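Local structure of tRNA uridine(34) acetyltransferase (Methanocaldococcus infernus, 6IA8) at residues V67-P71 with R147-Y151; M256-P260 with Y288-V292. The protein transfers an acetyl group from acetyl-CoA to the wobble uridine of tRNA by radical S-adenosyl-L-methionine chemistry, forming 5-(carboxymethyl)uridine at position 34. One frame throughout, in Å; residues are numbered along the deposited sequence.

Contact 1: residues V67-P71 with R147-Y151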
loop_
_atom_site.group_PDB
_atom_site.type_symbol
_atom_site.label_atom_id
_atom_site.label_comp_id
_atom_site.label_asym_id
_atom_site.label_seq_id
_atom_site.Cartn_x
_atom_site.Cartn_y
_atom_site.Cartn_z
ATOM N N VAL A 67 3.062 -8.413 11.273
ATOM C CA VAL A 67 3.256 -9.711 11.911
ATOM C C VAL A 67 3.809 -10.712 10.907
ATOM O O VAL A 67 3.626 -10.579 9.696
ATOM C CB VAL A 67 1.948 -10.260 12.516
ATOM C CG1 VAL A 67 1.399 -9.291 13.576
ATOM C CG2 VAL A 67 0.939 -10.496 11.451
ATOM N N MET A 68 4.470 -11.743 11.438
ATOM C CA MET A 68 5.198 -12.725 10.643
ATOM C C MET A 68 4.517 -14.086 10.715
ATOM O O MET A 68 4.079 -14.524 11.781
ATOM C CB MET A 68 6.641 -12.858 11.137
ATOM C CG MET A 68 7.650 -11.962 10.446
ATOM S SD MET A 68 8.348 -12.742 8.984
ATOM C CE MET A 68 9.208 -11.361 8.238
ATOM N N THR A 69 4.441 -14.761 9.580
ATOM C CA THR A 69 3.896 -16.107 9.515
ATOM C C THR A 69 4.984 -17.142 9.768
ATOM O O THR A 69 6.174 -16.829 9.797
ATOM C CB THR A 69 3.245 -16.353 8.157
ATOM O OG1 THR A 69 4.202 -16.119 7.126
ATOM C CG2 THR A 69 2.062 -15.417 7.973
ATOM N N SER A 70 4.555 -18.394 9.947
ATOM C CA SER A 70 5.480 -19.477 10.255
ATOM C C SER A 70 6.296 -19.864 9.023
ATOM O O SER A 70 5.822 -19.737 7.893
ATOM C CB SER A 70 4.736 -20.715 10.763
ATOM O OG SER A 70 4.312 -20.546 12.096
ATOM N N PRO A 71 7.536 -20.344 9.221
ATOM C CA PRO A 71 8.320 -20.923 8.120
ATOM C C PRO A 71 7.594 -22.058 7.404
ATOM O O PRO A 71 7.407 -21.968 6.188
ATOM C CB PRO A 71 9.579 -21.446 8.821
ATOM C CG PRO A 71 9.731 -20.560 10.022
ATOM C CD PRO A 71 8.321 -20.229 10.468
ATOM N N ARG A 147 0.087 -20.847 1.656
ATOM C CA ARG A 147 -0.166 -21.720 2.797
ATOM C C ARG A 147 -1.565 -22.341 2.714
ATOM O O ARG A 147 -2.446 -21.882 1.979
ATOM C CB ARG A 147 -0.018 -20.951 4.115
ATOM C CG ARG A 147 1.341 -20.283 4.305
ATOM C CD ARG A 147 2.431 -21.308 4.536
ATOM N NE ARG A 147 2.247 -22.026 5.796
ATOM C CZ ARG A 147 2.702 -21.609 6.974
ATOM N NH1 ARG A 147 3.372 -20.471 7.066
ATOM N NH2 ARG A 147 2.504 -22.347 8.063
ATOM N N GLU A 148 -1.766 -23.398 3.493
ATOM C CA GLU A 148 -3.076 -24.018 3.579
ATOM C C GLU A 148 -4.118 -22.982 3.996
ATOM O O GLU A 148 -3.866 -22.128 4.852
ATOM C CB GLU A 148 -3.048 -25.167 4.589
ATOM C CG GLU A 148 -1.739 -25.957 4.687
ATOM C CD GLU A 148 -0.743 -25.333 5.673
ATOM O OE1 GLU A 148 -0.113 -24.309 5.310
ATOM O OE2 GLU A 148 -0.604 -25.844 6.813
ATOM N N ILE A 149 -5.307 -23.071 3.400
ATOM C CA ILE A 149 -6.374 -22.138 3.751
ATOM C C ILE A 149 -6.684 -22.221 5.242
ATOM O O ILE A 149 -6.959 -21.207 5.896
ATOM C CB ILE A 149 -7.618 -22.414 2.890
ATOM C CG1 ILE A 149 -7.391 -21.900 1.466
ATOM C CG2 ILE A 149 -8.828 -21.748 3.493
ATOM C CD1 ILE A 149 -8.360 -22.485 0.456
ATOM N N GLU A 150 -6.652 -23.433 5.795
ATOM C CA GLU A 150 -6.871 -23.617 7.223
ATOM C C GLU A 150 -5.951 -22.720 8.028
ATOM O O GLU A 150 -6.391 -22.065 8.978
ATOM C CB GLU A 150 -6.645 -25.077 7.615
ATOM C CG GLU A 150 -6.640 -25.339 9.112
ATOM C CD GLU A 150 -6.348 -26.794 9.448
ATOM O OE1 GLU A 150 -5.815 -27.511 8.576
ATOM O OE2 GLU A 150 -6.656 -27.222 10.580
ATOM N N TYR A 151 -4.666 -22.670 7.649
ATOM C CA TYR A 151 -3.705 -21.833 8.361
ATOM C C TYR A 151 -3.983 -20.353 8.149
ATOM O O TYR A 151 -3.904 -19.568 9.100
ATOM C CB TYR A 151 -2.282 -22.174 7.928
ATOM C CG TYR A 151 -1.235 -21.294 8.570
ATOM C CD1 TYR A 151 -0.698 -21.608 9.808
ATOM C CD2 TYR A 151 -0.779 -20.143 7.933
ATOM C CE1 TYR A 151 0.258 -20.802 10.389
ATOM C CE2 TYR A 151 0.187 -19.335 8.516
ATOM C CZ TYR A 151 0.698 -19.665 9.737
ATOM O OH TYR A 151 1.649 -18.862 10.336
HETATM O O HOH W 1 1.827 -18.959 13.013
#

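Contact 2: residues M256-P260 with Y288-V292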
loop_
_atom_site.group_PDB
_atom_site.type_symbol
_atom_site.label_atom_id
_atom_site.label_comp_id
_atom_site.label_asym_id
_atom_site.label_seq_id
_atom_site.Cartn_x
_atom_site.Cartn_y
_atom_site.Cartn_z
ATOM N N MET A 256 13.396 -3.320 -6.538
ATOM C CA MET A 256 14.785 -3.327 -6.084
ATOM C C MET A 256 15.704 -2.773 -7.161
ATOM O O MET A 256 16.153 -3.520 -8.049
ATOM C CB MET A 256 15.220 -4.739 -5.696
ATOM C CG MET A 256 14.770 -5.199 -4.324
ATOM S SD MET A 256 15.776 -6.589 -3.769
ATOM C CE MET A 256 15.498 -7.759 -5.073
ATOM N N PRO A 257 16.041 -1.487 -7.111
ATOM C CA PRO A 257 17.095 -0.977 -7.997
ATOM C C PRO A 257 18.407 -1.710 -7.733
ATOM O O PRO A 257 18.673 -2.187 -6.624
ATOM C CB PRO A 257 17.202 0.510 -7.628
ATOM C CG PRO A 257 15.926 0.821 -6.892
ATOM C CD PRO A 257 15.531 -0.462 -6.187
ATOM N N GLY A 258 19.232 -1.794 -8.773
ATOM C CA GLY A 258 20.598 -2.274 -8.630
ATOM C C GLY A 258 20.742 -3.778 -8.500
ATOM O O GLY A 258 21.724 -4.269 -7.907
ATOM N N MET A 259 19.800 -4.535 -9.057
ATOM C CA MET A 259 19.921 -5.980 -9.085
ATOM C C MET A 259 20.995 -6.412 -10.081
ATOM O O MET A 259 21.366 -5.654 -10.976
ATOM C CB MET A 259 18.591 -6.623 -9.468
ATOM C CG MET A 259 17.533 -6.504 -8.378
ATOM S SD MET A 259 15.954 -7.090 -8.923
ATOM C CE MET A 259 16.176 -8.877 -8.938
ATOM N N PRO A 260 21.501 -7.640 -9.950
ATOM C CA PRO A 260 22.482 -8.139 -10.925
ATOM C C PRO A 260 21.938 -8.028 -12.337
ATOM O O PRO A 260 20.777 -8.344 -12.603
ATOM C CB PRO A 260 22.686 -9.602 -10.513
ATOM C CG PRO A 260 22.390 -9.625 -9.042
ATOM C CD PRO A 260 21.312 -8.566 -8.816
ATOM N N TYR A 288 13.902 -0.169 -2.482
ATOM C CA TYR A 288 15.158 -0.159 -1.724
ATOM C C TYR A 288 16.223 -0.852 -2.553
ATOM O O TYR A 288 15.924 -1.890 -3.153
ATOM C CB TYR A 288 15.048 -0.844 -0.355
ATOM C CG TYR A 288 16.103 -0.329 0.619
ATOM C CD1 TYR A 288 15.877 0.823 1.356
ATOM C CD2 TYR A 288 17.345 -0.965 0.765
ATOM C CE1 TYR A 288 16.818 1.320 2.215
ATOM C CE2 TYR A 288 18.304 -0.470 1.660
ATOM C CZ TYR A 288 18.024 0.678 2.363
ATOM O OH TYR A 288 18.940 1.211 3.232
ATOM N N PRO A 289 17.451 -0.339 -2.613
ATOM C CA PRO A 289 18.465 -0.967 -3.473
ATOM C C PRO A 289 18.747 -2.399 -3.054
ATOM O O PRO A 289 18.620 -2.755 -1.888
ATOM C CB PRO A 289 19.701 -0.082 -3.289
ATOM C CG PRO A 289 19.451 0.686 -2.016
ATOM C CD PRO A 289 17.953 0.874 -1.950
ATOM N N CYS A 290 19.098 -3.223 -4.038
ATOM C CA CYS A 290 19.434 -4.619 -3.808
ATOM C C CYS A 290 20.676 -4.703 -2.936
ATOM O O CYS A 290 21.648 -3.974 -3.155
ATOM C CB CYS A 290 19.661 -5.299 -5.161
ATOM S SG CYS A 290 19.885 -7.058 -5.062
ATOM N N LEU A 291 20.628 -5.575 -1.934
ATOM C CA LEU A 291 21.699 -5.737 -0.959
ATOM C C LEU A 291 22.241 -7.158 -1.026
ATOM O O LEU A 291 21.575 -8.067 -1.530
ATOM C CB LEU A 291 21.212 -5.461 0.476
ATOM C CG LEU A 291 20.555 -4.121 0.777
ATOM C CD1 LEU A 291 19.843 -4.159 2.124
ATOM C CD2 LEU A 291 21.580 -2.999 0.738
ATOM N N VAL A 292 23.444 -7.341 -0.482
ATOM C CA VAL A 292 24.079 -8.646 -0.354
ATOM C C VAL A 292 23.977 -9.067 1.105
ATOM O O VAL A 292 24.642 -8.491 1.975
ATOM C CB VAL A 292 25.542 -8.608 -0.815
ATOM C CG1 VAL A 292 26.198 -9.967 -0.613
ATOM C CG2 VAL A 292 25.618 -8.180 -2.295
HETATM O O HOH W 2 22.399 -2.695 -5.500
#

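Contact 1: residues V67-P71 with R147-Y151
Ser70 and Tyr151 join the end of the first strand of the radical SAM parallel sheet to the start of helix 149-164, which follows the neighbouring strand 134-140. The hydrogen bonding centres on one phenol. Ser70 N donates to Tyr151 OH at 3.0 Å, with an angle of 162° at the hydrogen, and a water 2.7 Å from Tyr151 OH also binds Ser70 OG, so that backbone and side chain of the same serine reach the hydroxyl, one directly and one through solvent. With CG of Tyr151 anti to the backbone N (chi1 177°), the ring extends from the first turn of the helix toward the strand end. Van der Waals contact adds to this: Thr69 CB lies at the ring's edge, near its plane, 3.7 Å from Tyr151 OH. A phenylalanine in place of Tyr151 would probably leave Ser70 N without its acceptor and the bridging water without one of the hydroxyls it links. Within 147-151 the Arg147 guanidinium lies against the tyrosine ring, its NH2 3.5 Å above the plane and over the centre, while a salt bridge from Arg147 NE to Glu148 OE1, whose hydrogen bond is weak, probably limits its rotation. Bends at chi2 and chi3 fold the arginine back over the ring; across the contact its NH2 nears Ser70 CB, and Arg147 NH1 lies 2.7 Å from Ser70 O.

Contact 2: residues M256-P260 with Y288-V292
Cys290 turns its sulfur anti to its own backbone N (chi1 -173°), which directs SG to the side where Met259 and Pro260 lie, and Met259, with CG anti to its carbonyl carbon (chi1 -71°), brings that methylene to 4.0 Å from Cys290 CB. These two loops follow adjacent parallel strands, 250-255 and 284-287, of the radical SAM domain, and they remain together beyond the strand ends. Pro260 CD meets Cys290 SG at 4.3 Å, and Met256 reaches the cysteine from another direction, its SD lying near CA and CB of Cys290. Helix 297-303 adds Leu298 to the surroundings of both Cys290 and Pro260. Backbone polarity supplies the direct hydrogen bond. Cys290 N donates to Pro257 O at 2.8 Å, and the C=O...N angle of 176° places the donor almost straight ahead of the carbonyl. The same oxygen receives a CA-H...O contact from Pro289, while Met256 CA makes another to Tyr288 O at 3.5 Å. Next to this, a water donates to both Gly258 O and Cys290 O, spanning two carbonyls that could not bond to each other. Gly258 itself adopts a positive phi, which residues with a CB tolerate less readily, and its N is held by Asp267. Because the polar link rests on backbone atoms and a water, it depends on the path of the chain more than on side-chain identity, while the Cys290 side chain contributes apolar contact.

Both contacts belong to the radical SAM core and come in series along the chain, contact 1 closing before contact 2 opens. Their centres are 27 Å apart and their nearest atoms about 14 Å apart, so they do not touch. What they share is the parallel sheet: contact 1 sits at one edge strand, 63-68, contact 2 beyond strands 250-255 and 284-287, fifth and sixth in order across it. The principle is the same at both places: each joins the chain at or just after the end of one strand to the chain that follows its neighbour, but one contact lies at the surface and the other is buried. Together they join successive beta-alpha units toward opposite ends of the strand order.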